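Local atomic coordinates of acetone carboxylase alpha subunit (Xanthobacter autotrophicus Py2, PDB entry 5M45), a protein that forms the alpha subunit of a metal-containing bacterial carboxylase and belongs to the hydantoinase B/oxoprolinase family. Residues L706-G711 / D740-P745. Residues are numbered along the deposited sequence; the frame is centred on the assembly and turned at random.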
ATOM      1  N   LEU A 706      35.164 -24.531  18.725  1.00 18.72           N
ATOM      2  CA  LEU A 706      36.068 -23.692  19.528  1.00 19.52           C
ATOM      3  C   LEU A 706      36.828 -22.671  18.664  1.00 20.12           C
ATOM      4  O   LEU A 706      37.003 -21.531  19.072  1.00 20.61           O
ATOM      5  CB  LEU A 706      37.041 -24.559  20.328  1.00 20.67           C
ATOM      6  CG  LEU A 706      36.463 -25.362  21.497  1.00 20.64           C
ATOM      7  CD1 LEU A 706      37.494 -26.384  21.946  1.00 21.41           C
ATOM      8  CD2 LEU A 706      36.103 -24.436  22.641  1.00 21.08           C
ATOM      9  N   ALA A 707      37.254 -23.071  17.461  1.00 20.04           N
ATOM     10  CA  ALA A 707      37.950 -22.171  16.536  1.00 20.70           C
ATOM     11  C   ALA A 707      37.021 -21.252  15.698  1.00 20.37           C
ATOM     12  O   ALA A 707      37.502 -20.462  14.892  1.00 20.37           O
ATOM     13  CB  ALA A 707      38.851 -22.987  15.607  1.00 21.06           C
ATOM     14  N   LYS A 708      35.713 -21.354  15.874  1.00 19.96           N
ATOM     15  CA  LYS A 708      34.732 -20.605  15.058  1.00 20.18           C
ATOM     16  C   LYS A 708      34.820 -20.861  13.540  1.00 19.97           C
ATOM     17  O   LYS A 708      34.579 -19.996  12.725  1.00 20.40           O
ATOM     18  CB  LYS A 708      34.744 -19.130  15.455  1.00 21.14           C
ATOM     19  CG  LYS A 708      34.226 -19.012  16.894  1.00 21.41           C
ATOM     20  CD  LYS A 708      34.366 -17.648  17.462  1.00 22.31           C
ATOM     21  CE  LYS A 708      34.171 -17.751  18.969  1.00 22.88           C
ATOM     22  NZ  LYS A 708      34.520 -16.469  19.563  1.00 23.85           N
ATOM     23  N   ASP A 709      35.126 -22.107  13.197  1.00 19.65           N
ATOM     24  CA  ASP A 709      35.363 -22.554  11.825  1.00 19.44           C
ATOM     25  C   ASP A 709      34.056 -23.089  11.221  1.00 18.06           C
ATOM     26  O   ASP A 709      33.723 -24.268  11.357  1.00 17.29           O
ATOM     27  CB  ASP A 709      36.502 -23.592  11.835  1.00 20.46           C
ATOM     28  CG  ASP A 709      36.903 -24.054  10.454  1.00 21.82           C
ATOM     29  OD1 ASP A 709      36.325 -23.535   9.438  1.00 22.91           O
ATOM     30  OD2 ASP A 709      37.843 -24.917  10.398  1.00 22.20           O
ATOM     31  N   ALA A 710      33.318 -22.157  10.610  1.00 17.04           N
ATOM     32  CA  ALA A 710      32.143 -22.416   9.767  1.00 16.18           C
ATOM     33  C   ALA A 710      31.786 -21.128   9.024  1.00 16.23           C
ATOM     34  O   ALA A 710      32.218 -20.039   9.397  1.00 16.55           O
ATOM     35  CB  ALA A 710      30.939 -22.870  10.600  1.00 15.52           C
ATOM     36  N   GLY A 711      30.977 -21.226   7.980  1.00 15.54           N
ATOM     37  CA  GLY A 711      30.566 -20.043   7.231  1.00 15.40           C
ATOM     38  C   GLY A 711      29.738 -19.059   8.057  1.00 14.80           C
ATOM     39  O   GLY A 711      29.180 -19.411   9.112  1.00 14.06           O
ATOM     40  N   ASP A 740      33.107 -21.586  29.622  1.00 23.83           N
ATOM     41  CA  ASP A 740      32.464 -20.276  29.729  1.00 24.24           C
ATOM     42  C   ASP A 740      33.194 -19.130  29.021  1.00 23.66           C
ATOM     43  O   ASP A 740      32.548 -18.153  28.633  1.00 22.70           O
ATOM     44  CB  ASP A 740      32.185 -19.900  31.204  1.00 25.52           C
ATOM     45  CG  ASP A 740      31.112 -20.781  31.848  1.00 26.45           C
ATOM     46  OD1 ASP A 740      30.359 -21.463  31.125  1.00 26.63           O
ATOM     47  OD2 ASP A 740      31.034 -20.807  33.090  1.00 28.73           O
ATOM     48  N   SER A 741      34.501 -19.261  28.821  1.00 23.47           N
ATOM     49  CA  SER A 741      35.286 -18.279  28.058  1.00 23.28           C
ATOM     50  C   SER A 741      34.978 -18.249  26.529  1.00 22.01           C
ATOM     51  O   SER A 741      35.311 -17.279  25.864  1.00 22.72           O
ATOM     52  CB  SER A 741      36.764 -18.549  28.269  1.00 23.64           C
ATOM     53  OG  SER A 741      37.054 -19.874  27.852  1.00 23.82           O
ATOM     54  N   TRP A 742      34.375 -19.308  25.985  1.00 20.75           N
ATOM     55  CA  TRP A 742      33.899 -19.313  24.592  1.00 19.66           C
ATOM     56  C   TRP A 742      32.558 -18.562  24.506  1.00 18.74           C
ATOM     57  O   TRP A 742      31.654 -18.864  25.264  1.00 18.25           O
ATOM     58  CB  TRP A 742      33.720 -20.766  24.087  1.00 19.04           C
ATOM     59  CG  TRP A 742      33.276 -20.929  22.641  1.00 18.20           C
ATOM     60  CD1 TRP A 742      34.069 -21.046  21.558  1.00 18.10           C
ATOM     61  CD2 TRP A 742      31.926 -21.000  22.156  1.00 17.49           C
ATOM     62  NE1 TRP A 742      33.315 -21.185  20.418  1.00 17.57           N
ATOM     63  CE2 TRP A 742      31.990 -21.158  20.756  1.00 17.17           C
ATOM     64  CE3 TRP A 742      30.661 -20.939  22.767  1.00 17.18           C
ATOM     65  CZ2 TRP A 742      30.844 -21.272  19.964  1.00 16.43           C
ATOM     66  CZ3 TRP A 742      29.523 -21.041  21.971  1.00 16.57           C
ATOM     67  CH2 TRP A 742      29.637 -21.228  20.594  1.00 16.36           C
ATOM     68  N   THR A 743      32.464 -17.582  23.605  1.00 18.45           N
ATOM     69  CA  THR A 743      31.211 -16.851  23.359  1.00 18.14           C
ATOM     70  C   THR A 743      31.037 -16.638  21.834  1.00 17.74           C
ATOM     71  O   THR A 743      32.039 -16.639  21.083  1.00 18.18           O
ATOM     72  CB  THR A 743      31.151 -15.471  24.055  1.00 18.63           C
ATOM     73  OG1 THR A 743      32.155 -14.607  23.513  1.00 19.23           O
ATOM     74  CG2 THR A 743      31.382 -15.598  25.601  1.00 19.19           C
ATOM     75  N   LEU A 744      29.781 -16.462  21.407  1.00 17.13           N
ATOM     76  CA  LEU A 744      29.420 -16.261  19.996  1.00 16.62           C
ATOM     77  C   LEU A 744      28.480 -15.047  19.803  1.00 16.09           C
ATOM     78  O   LEU A 744      27.282 -15.215  19.447  1.00 15.72           O
ATOM     79  CB  LEU A 744      28.842 -17.554  19.419  1.00 16.41           C
ATOM     80  CG  LEU A 744      28.808 -17.631  17.883  1.00 16.41           C
ATOM     81  CD1 LEU A 744      30.201 -17.843  17.250  1.00 16.94           C
ATOM     82  CD2 LEU A 744      27.803 -18.704  17.466  1.00 16.30           C
ATOM     83  N   PRO A 745      28.999 -13.834  20.045  1.00 16.35           N
ATOM     84  CA  PRO A 745      28.154 -12.647  19.791  1.00 16.38           C
ATOM     85  C   PRO A 745      27.953 -12.417  18.280  1.00 16.42           C
ATOM     86  O   PRO A 745      28.889 -12.532  17.478  1.00 16.23           O
ATOM     87  CB  PRO A 745      28.949 -11.502  20.422  1.00 16.78           C
ATOM     88  CG  PRO A 745      30.374 -11.949  20.400  1.00 17.15           C
ATOM     89  CD  PRO A 745      30.351 -13.468  20.526  1.00 16.86           C
TER
HETATM   90  O   HOH W   1      35.001 -16.803  22.407  1.00 25.06           O
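Lys708 reaches from the end of one helix to the backbone of Thr743 and the indole of Trp742, a worked example of how a residue that ends a helix can also tie two loops together. The lysine has a positive phi and closes helix 694-706 with a Schellman motif. From CB, chi1 of -66° sets CG anti to the carbonyl carbon, and the extended chain beyond CG carries the ammonium to segment 740-745. Lys708 CD passes Leu744 CD1 at 4.2 Å, the two side chains sliding by each other in opposite directions. Lys708 CE comes within 3.8 Å of Trp742 NE1, oblique to the indole ring, and lies 3.2 Å from Thr743 O. At the tip, Lys708 NZ donates a hydrogen bond of 2.9 Å to that same Thr743 O, approaching almost head-on to the carbonyl at a C=O...N angle of 174°. A water accepts from both Lys708 NZ and Thr743 N, linking the amide to the ammonium indirectly while the carbonyl is bound directly. Any cation-pi attraction between the ammonium and the five-membered ring of Trp742 is long and at most weak.

Leu706 completes the contact: Leu706 CD2 lies 4.1 Å from Trp742 CD1, and its carbonyl oxygen meets the ring edge in plane. Trp742 NE1 gives its hydrogen bond to Ile705 O, fixing the buried indole against the last turn of helix 694-706. Beyond the two loops, Trp742 and Leu744 pack on Phe722 of helix 712-724, and Trp742 O accepts a bond from Arg733 of helix 726-735. Segment 740-745 thus packs beside helix 712-724 and against the end of helix 694-706, at the chain's surface.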